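Local coordinates for protein putative oxidoreductase with NAD(P)-binding Rossmann-fold domain (Clostridium difficile, PDB 3UUW) that probably acts as an NAD(P)-dependent dehydrogenase of the Gfo/Idh/MocA family, binding the dinucleotide through its Rossmann-fold domain, at residues I7-I12 with F32-A37; S62-C67 with L87-H92. All coordinates share one frame; numbering follows the deposited sequence.

Interaction 1 (I7-I12 with F32-A37); sequences IKMGMI and FEFVGA
The methyl end of Met9 fits into a hollow between the rings of Phe32 and Phe34. CE sits almost exactly over the centre of the Phe34 ring, 3.5 Å from its centroid, in a CH-pi contact, and SD lies over the same face in a Met-aromatic contact. On the other flank CE comes within 3.3 Å of CE1 of Phe32, whose ring it meets obliquely. With CG anti to the backbone N (chi1 -179°), bends at the next two torsions swing the thioether across to these rings, a fold that flexible methionine takes easily. Farther along, Met11 CB rests 4.0 Å from Phe34 CZ and 4.3 Å from CB of the small Ala37, touching both from one side.

The backbones are parallel neighbours: Met9 N donates to Glu33 O and Met9 O accepts from Val35 N, both at 2.8 Å. On the opposite face, the Lys8 chain passes over Val35, its CE only 3.4 Å from CG2, a tight fit; its ammonium reaches on to Lys66 O. Gly10 presents no side chain, and its CA approaches Gly36 O to 3.2 Å.

These are the two strands of the first beta-alpha-beta unit of the Rossmann fold, joined by helix 16-26. Strand 8-12 lies between strands 33-38 and 69-72, while Leu26 of that helix packs against Met9, Met11 and Phe32.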
ATOM      1  N   ILE A   7     -38.350  22.410 -12.413  1.00 26.03           N
ATOM      2  CA  ILE A   7     -37.465  23.242 -11.627  1.00 22.88           C
ATOM      3  C   ILE A   7     -36.491  24.053 -12.496  1.00 22.46           C
ATOM      4  O   ILE A   7     -35.803  23.503 -13.344  1.00 22.06           O
ATOM      5  CB  ILE A   7     -36.677  22.393 -10.601  1.00 21.15           C
ATOM      6  CG1 ILE A   7     -37.645  21.734  -9.605  1.00 24.11           C
ATOM      7  CG2 ILE A   7     -35.626  23.264  -9.888  1.00 23.53           C
ATOM      8  CD1 ILE A   7     -36.986  20.732  -8.697  1.00 23.02           C
ATOM      9  N   LYS A   8     -36.450  25.363 -12.250  1.00 22.03           N
ATOM     10  CA  LYS A   8     -35.580  26.291 -12.960  1.00 22.55           C
ATOM     11  C   LYS A   8     -34.422  26.671 -12.036  1.00 20.66           C
ATOM     12  O   LYS A   8     -34.637  27.178 -10.939  1.00 21.26           O
ATOM     13  CB  LYS A   8     -36.354  27.550 -13.366  1.00 22.67           C
ATOM     14  CG  LYS A   8     -37.529  27.305 -14.335  1.00 28.24           C
ATOM     15  CD  LYS A   8     -38.181  28.615 -14.807  1.00 32.18           C
ATOM     16  CE  LYS A   8     -37.427  29.260 -15.988  1.00 37.61           C
ATOM     17  NZ  LYS A   8     -37.763  30.721 -16.231  1.00 34.73           N
ATOM     18  N   MET A   9     -33.201  26.436 -12.485  1.00 19.31           N
ATOM     19  CA  MET A   9     -32.015  26.733 -11.677  1.00 18.55           C
ATOM     20  C   MET A   9     -31.124  27.755 -12.361  1.00 19.10           C
ATOM     21  O   MET A   9     -30.962  27.731 -13.589  1.00 19.19           O
ATOM     22  CB  MET A   9     -31.243  25.425 -11.420  1.00 17.93           C
ATOM     23  CG  MET A   9     -29.966  25.508 -10.552  1.00 19.23           C
ATOM     24  SD  MET A   9     -28.495  26.076 -11.425  1.00 25.19           S
ATOM     25  CE  MET A   9     -28.156  24.657 -12.457  1.00 26.03           C
ATOM     26  N   GLY A  10     -30.526  28.627 -11.554  1.00 18.43           N
ATOM     27  CA  GLY A  10     -29.530  29.573 -12.021  1.00 18.05           C
ATOM     28  C   GLY A  10     -28.305  29.414 -11.150  1.00 18.74           C
ATOM     29  O   GLY A  10     -28.384  28.895 -10.031  1.00 18.52           O
ATOM     30  N   MET A  11     -27.180  29.903 -11.638  1.00 17.41           N
ATOM     31  CA  MET A  11     -25.941  29.889 -10.886  1.00 17.86           C
ATOM     32  C   MET A  11     -25.410  31.303 -10.767  1.00 17.91           C
ATOM     33  O   MET A  11     -25.390  32.038 -11.754  1.00 19.30           O
ATOM     34  CB  MET A  11     -24.884  29.005 -11.572  1.00 18.19           C
ATOM     35  CG  MET A  11     -23.598  28.882 -10.786  1.00 15.62           C
ATOM     36  SD  MET A  11     -22.473  27.651 -11.499  1.00 21.19           S
ATOM     37  CE  MET A  11     -23.325  26.139 -11.123  1.00 21.44           C
ATOM     38  N   ILE A  12     -24.974  31.675  -9.559  1.00 17.50           N
ATOM     39  CA  ILE A  12     -24.331  32.958  -9.326  1.00 17.48           C
ATOM     40  C   ILE A  12     -22.929  32.715  -8.789  1.00 18.96           C
ATOM     41  O   ILE A  12     -22.748  32.029  -7.774  1.00 18.61           O
ATOM     42  CB  ILE A  12     -25.162  33.847  -8.349  1.00 17.08           C
ATOM     43  CG1 ILE A  12     -26.468  34.277  -9.024  1.00 17.68           C
ATOM     44  CG2 ILE A  12     -24.383  35.049  -7.899  1.00 19.26           C
ATOM     45  CD1 ILE A  12     -27.464  34.981  -8.090  1.00 19.82           C
ATOM     46  N   PHE A  32     -33.578  19.478 -14.018  1.00 22.06           N
ATOM     47  CA  PHE A  32     -33.936  20.883 -13.945  1.00 21.62           C
ATOM     48  C   PHE A  32     -33.561  21.554 -15.244  1.00 22.15           C
ATOM     49  O   PHE A  32     -32.839  20.971 -16.076  1.00 22.46           O
ATOM     50  CB  PHE A  32     -33.191  21.586 -12.789  1.00 19.68           C
ATOM     51  CG  PHE A  32     -31.701  21.403 -12.841  1.00 20.27           C
ATOM     52  CD1 PHE A  32     -30.912  22.170 -13.680  1.00 20.35           C
ATOM     53  CD2 PHE A  32     -31.090  20.422 -12.069  1.00 19.53           C
ATOM     54  CE1 PHE A  32     -29.547  21.965 -13.755  1.00 20.11           C
ATOM     55  CE2 PHE A  32     -29.727  20.212 -12.134  1.00 22.33           C
ATOM     56  CZ  PHE A  32     -28.954  20.976 -12.986  1.00 19.52           C
ATOM     57  N   GLU A  33     -34.066  22.767 -15.433  1.00 22.24           N
ATOM     58  CA  GLU A  33     -33.656  23.602 -16.543  1.00 23.65           C
ATOM     59  C   GLU A  33     -32.583  24.557 -16.028  1.00 22.29           C
ATOM     60  O   GLU A  33     -32.803  25.234 -15.017  1.00 20.91           O
ATOM     61  CB  GLU A  33     -34.833  24.413 -17.080  1.00 25.74           C
ATOM     62  CG  GLU A  33     -34.489  25.229 -18.309  1.00 30.20           C
ATOM     63  CD  GLU A  33     -35.612  26.143 -18.797  1.00 39.74           C
ATOM     64  OE1 GLU A  33     -36.653  26.269 -18.115  1.00 43.06           O
ATOM     65  OE2 GLU A  33     -35.430  26.746 -19.877  1.00 45.63           O
ATOM     66  N   PHE A  34     -31.429  24.604 -16.704  1.00 21.00           N
ATOM     67  CA  PHE A  34     -30.332  25.525 -16.355  1.00 21.34           C
ATOM     68  C   PHE A  34     -30.644  26.848 -17.080  1.00 22.67           C
ATOM     69  O   PHE A  34     -30.268  27.060 -18.235  1.00 22.49           O
ATOM     70  CB  PHE A  34     -28.970  24.945 -16.765  1.00 21.08           C
ATOM     71  CG  PHE A  34     -27.791  25.512 -15.997  1.00 20.39           C
ATOM     72  CD1 PHE A  34     -27.775  26.819 -15.549  1.00 22.74           C
ATOM     73  CD2 PHE A  34     -26.676  24.736 -15.775  1.00 20.64           C
ATOM     74  CE1 PHE A  34     -26.665  27.321 -14.847  1.00 19.79           C
ATOM     75  CE2 PHE A  34     -25.569  25.231 -15.091  1.00 22.26           C
ATOM     76  CZ  PHE A  34     -25.572  26.532 -14.618  1.00 20.19           C
ATOM     77  N   VAL A  35     -31.384  27.708 -16.389  1.00 21.87           N
ATOM     78  CA  VAL A  35     -31.891  28.950 -16.965  1.00 23.32           C
ATOM     79  C   VAL A  35     -30.826  29.952 -17.356  1.00 21.93           C
ATOM     80  O   VAL A  35     -30.946  30.622 -18.395  1.00 22.86           O
ATOM     81  CB  VAL A  35     -32.884  29.617 -15.972  1.00 24.07           C
ATOM     82  CG1 VAL A  35     -33.234  31.053 -16.400  1.00 27.32           C
ATOM     83  CG2 VAL A  35     -34.115  28.761 -15.836  1.00 25.41           C
ATOM     84  N   GLY A  36     -29.794  30.070 -16.530  1.00 20.34           N
ATOM     85  CA  GLY A  36     -28.746  31.032 -16.794  1.00 19.94           C
ATOM     86  C   GLY A  36     -27.751  31.155 -15.678  1.00 18.53           C
ATOM     87  O   GLY A  36     -27.854  30.486 -14.647  1.00 18.10           O
ATOM     88  N   ALA A  37     -26.786  32.049 -15.879  1.00 19.90           N
ATOM     89  CA  ALA A  37     -25.749  32.249 -14.902  1.00 18.87           C
ATOM     90  C   ALA A  37     -25.277  33.700 -14.912  1.00 21.00           C
ATOM     91  O   ALA A  37     -25.347  34.378 -15.930  1.00 22.21           O
ATOM     92  CB  ALA A  37     -24.563  31.302 -15.185  1.00 20.03           C
TER

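Interaction 2 (S62-C67 with L87-H92); sequences SLAKKC and LNLGVH
Leu89 packs on Ala64 and Lys65, and Val91 on Ala64 and Cys67, where two helix ends of the Rossmann-fold domain come side by side. Helix 79-88 finishes in a Schellman motif: Gly90 takes positive phi, which glycine tolerates readily. Leu89, just before the turn, and Val91, just after it, both direct their CB toward the other segment.

The two methyls of Leu89 divide the work. CG stands anti to the carbonyl carbon (chi1 -77°), and the branch sends CD1 to Ala64 CB at 3.8 Å while CD2 lies 4.0 Å from Lys65 CE. Small Ala64 lets the leucine come close to its helix; the extended Lys65 chain, though attached to a CB directed away, supplies aliphatic carbons that cross the leucine.

Beta-branched Val91 has a different task. Its CG1, also anti to the carbonyl carbon (chi1 -56°), lies against the carbonyl oxygens at the two ends of the type I turn from Ala64 to Cys67. Leu86 adds a further apolar surface to both Ala64 and Val91.

A water bridges the two segments, placed 2.8 Å from Ala64 O and 3.2 Å from Leu89 O. Beside it, Val91 CG1 touches both Ala64 O and Cys67 O, each at 3.3 Å.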
ATOM      1  N   SER A  62     -32.043  39.964 -12.084  1.00 25.49           N
ATOM      2  CA  SER A  62     -32.676  39.502 -13.317  1.00 26.60           C
ATOM      3  C   SER A  62     -32.662  37.984 -13.428  1.00 24.88           C
ATOM      4  O   SER A  62     -33.606  37.387 -13.938  1.00 26.07           O
ATOM      5  CB  SER A  62     -32.030  40.130 -14.552  1.00 27.90           C
ATOM      6  OG  SER A  62     -30.671  39.784 -14.668  1.00 29.69           O
ATOM      7  N   LEU A  63     -31.587  37.353 -12.969  1.00 23.20           N
ATOM      8  CA  LEU A  63     -31.518  35.899 -13.022  1.00 21.78           C
ATOM      9  C   LEU A  63     -32.494  35.282 -12.018  1.00 21.23           C
ATOM     10  O   LEU A  63     -33.252  34.372 -12.358  1.00 22.48           O
ATOM     11  CB  LEU A  63     -30.098  35.411 -12.743  1.00 21.41           C
ATOM     12  CG  LEU A  63     -29.878  33.892 -12.676  1.00 19.74           C
ATOM     13  CD1 LEU A  63     -30.295  33.182 -14.001  1.00 21.64           C
ATOM     14  CD2 LEU A  63     -28.420  33.606 -12.327  1.00 20.87           C
ATOM     15  N   ALA A  64     -32.464  35.782 -10.786  1.00 21.37           N
ATOM     16  CA  ALA A  64     -33.286  35.232  -9.711  1.00 22.35           C
ATOM     17  C   ALA A  64     -34.767  35.257 -10.052  1.00 23.55           C
ATOM     18  O   ALA A  64     -35.496  34.349  -9.692  1.00 24.28           O
ATOM     19  CB  ALA A  64     -33.032  35.968  -8.408  1.00 22.64           C
ATOM     20  N   LYS A  65     -35.205  36.312 -10.735  1.00 24.30           N
ATOM     21  CA  LYS A  65     -36.614  36.458 -11.129  1.00 26.29           C
ATOM     22  C   LYS A  65     -37.083  35.387 -12.113  1.00 25.97           C
ATOM     23  O   LYS A  65     -38.292  35.183 -12.283  1.00 29.11           O
ATOM     24  CB  LYS A  65     -36.864  37.861 -11.707  1.00 27.07           C
ATOM     25  CG  LYS A  65     -36.828  38.936 -10.647  1.00 29.40           C
ATOM     26  CD  LYS A  65     -36.782  40.342 -11.233  1.00 32.12           C
ATOM     27  CE  LYS A  65     -36.632  41.374 -10.115  1.00 37.26           C
ATOM     28  NZ  LYS A  65     -36.383  42.757 -10.627  1.00 36.83           N
ATOM     29  N   LYS A  66     -36.138  34.714 -12.763  1.00 25.86           N
ATOM     30  CA  LYS A  66     -36.449  33.664 -13.726  1.00 26.08           C
ATOM     31  C   LYS A  66     -36.142  32.250 -13.213  1.00 25.24           C
ATOM     32  O   LYS A  66     -36.205  31.310 -13.991  1.00 25.46           O
ATOM     33  CB  LYS A  66     -35.643  33.894 -15.010  1.00 26.92           C
ATOM     34  CG  LYS A  66     -35.989  35.160 -15.763  1.00 29.96           C
ATOM     35  CD  LYS A  66     -37.388  35.110 -16.347  1.00 35.06           C
ATOM     36  CE  LYS A  66     -37.629  36.297 -17.261  1.00 39.29           C
ATOM     37  NZ  LYS A  66     -38.912  36.172 -17.983  1.00 42.75           N
ATOM     38  N   CYS A  67     -35.801  32.115 -11.930  1.00 23.72           N
ATOM     39  CA  CYS A  67     -35.391  30.828 -11.341  1.00 22.08           C
ATOM     40  C   CYS A  67     -36.214  30.452 -10.124  1.00 21.97           C
ATOM     41  O   CYS A  67     -36.805  31.322  -9.476  1.00 23.73           O
ATOM     42  CB  CYS A  67     -33.915  30.913 -10.904  1.00 21.54           C
ATOM     43  SG  CYS A  67     -32.762  31.109 -12.256  1.00 23.78           S
ATOM     44  N   LEU A  87     -33.502  35.251  -1.212  1.00 18.70           N
ATOM     45  CA  LEU A  87     -34.607  34.754  -0.413  1.00 18.92           C
ATOM     46  C   LEU A  87     -35.808  35.691  -0.549  1.00 19.23           C
ATOM     47  O   LEU A  87     -36.943  35.247  -0.653  1.00 19.71           O
ATOM     48  CB  LEU A  87     -34.180  34.576   1.052  1.00 18.20           C
ATOM     49  CG  LEU A  87     -33.125  33.510   1.327  1.00 18.82           C
ATOM     50  CD1 LEU A  87     -32.675  33.560   2.791  1.00 20.22           C
ATOM     51  CD2 LEU A  87     -33.629  32.120   0.946  1.00 19.55           C
ATOM     52  N   ASN A  88     -35.567  36.992  -0.605  1.00 21.48           N
ATOM     53  CA  ASN A  88     -36.668  37.929  -0.736  1.00 24.26           C
ATOM     54  C   ASN A  88     -37.323  37.894  -2.120  1.00 24.82           C
ATOM     55  O   ASN A  88     -38.486  38.286  -2.260  1.00 26.15           O
ATOM     56  CB  ASN A  88     -36.246  39.335  -0.317  1.00 25.45           C
ATOM     57  CG  ASN A  88     -36.277  39.506   1.183  1.00 27.88           C
ATOM     58  OD1 ASN A  88     -37.226  39.077   1.834  1.00 30.56           O
ATOM     59  ND2 ASN A  88     -35.262  40.141   1.737  1.00 31.23           N
ATOM     60  N   LEU A  89     -36.587  37.384  -3.114  1.00 24.56           N
ATOM     61  CA  LEU A  89     -37.106  37.167  -4.456  1.00 24.99           C
ATOM     62  C   LEU A  89     -37.719  35.764  -4.636  1.00 25.82           C
ATOM     63  O   LEU A  89     -38.153  35.417  -5.736  1.00 28.75           O
ATOM     64  CB  LEU A  89     -36.025  37.428  -5.515  1.00 24.71           C
ATOM     65  CG  LEU A  89     -35.728  38.895  -5.821  1.00 26.89           C
ATOM     66  CD1 LEU A  89     -34.472  38.994  -6.677  1.00 25.11           C
ATOM     67  CD2 LEU A  89     -36.940  39.577  -6.503  1.00 28.19           C
ATOM     68  N   GLY A  90     -37.763  34.970  -3.564  1.00 24.98           N
ATOM     69  CA  GLY A  90     -38.491  33.698  -3.564  1.00 23.85           C
ATOM     70  C   GLY A  90     -37.764  32.504  -4.141  1.00 23.29           C
ATOM     71  O   GLY A  90     -38.401  31.550  -4.582  1.00 24.32           O
ATOM     72  N   VAL A  91     -36.440  32.525  -4.089  1.00 21.32           N
ATOM     73  CA  VAL A  91     -35.674  31.402  -4.630  1.00 19.91           C
ATOM     74  C   VAL A  91     -34.962  30.630  -3.519  1.00 19.04           C
ATOM     75  O   VAL A  91     -34.438  31.222  -2.588  1.00 18.09           O
ATOM     76  CB  VAL A  91     -34.647  31.842  -5.701  1.00 22.38           C
ATOM     77  CG1 VAL A  91     -35.347  32.614  -6.847  1.00 23.73           C
ATOM     78  CG2 VAL A  91     -33.555  32.676  -5.103  1.00 22.38           C
ATOM     79  N   HIS A  92     -34.945  29.303  -3.651  1.00 17.42           N
ATOM     80  CA  HIS A  92     -34.178  28.426  -2.756  1.00 17.52           C
ATOM     81  C   HIS A  92     -32.714  28.684  -3.037  1.00 17.18           C
ATOM     82  O   HIS A  92     -32.329  29.024  -4.172  1.00 17.80           O
ATOM     83  CB  HIS A  92     -34.448  26.954  -3.029  1.00 18.29           C
ATOM     84  CG  HIS A  92     -35.886  26.567  -2.956  1.00 17.86           C
ATOM     85  ND1 HIS A  92     -36.510  26.228  -1.773  1.00 19.61           N
ATOM     86  CD2 HIS A  92     -36.823  26.458  -3.919  1.00 17.89           C
ATOM     87  CE1 HIS A  92     -37.766  25.916  -2.018  1.00 19.56           C
ATOM     88  NE2 HIS A  92     -37.985  26.048  -3.311  1.00 19.65           N
TER
HETATM   89  O   HOH W   1     -38.070  34.150  -8.660  1.00 41.09           O

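Overall arrangement
Both interactions belong to the Rossmann-fold domain, their centres about 10 Å apart, and they follow in series: interaction 1 closes before interaction 2 opens. Interaction 1 pairs strands 8-12 and 33-38 within the five-stranded parallel sheet; interaction 2 joins the ends of helices 60-64 and 79-88, just before strands 69-72 and 92-95 of that same sheet. They touch directly, through a hydrogen bond from Lys8 NZ to Lys66 O and through Leu63, which packs against Met11 and Gly36. Side-by-side strands and the chain leading into the next two are thus knitted together in a domain whose glycine-rich turn after strand 8-12 is consistent with dinucleotide binding.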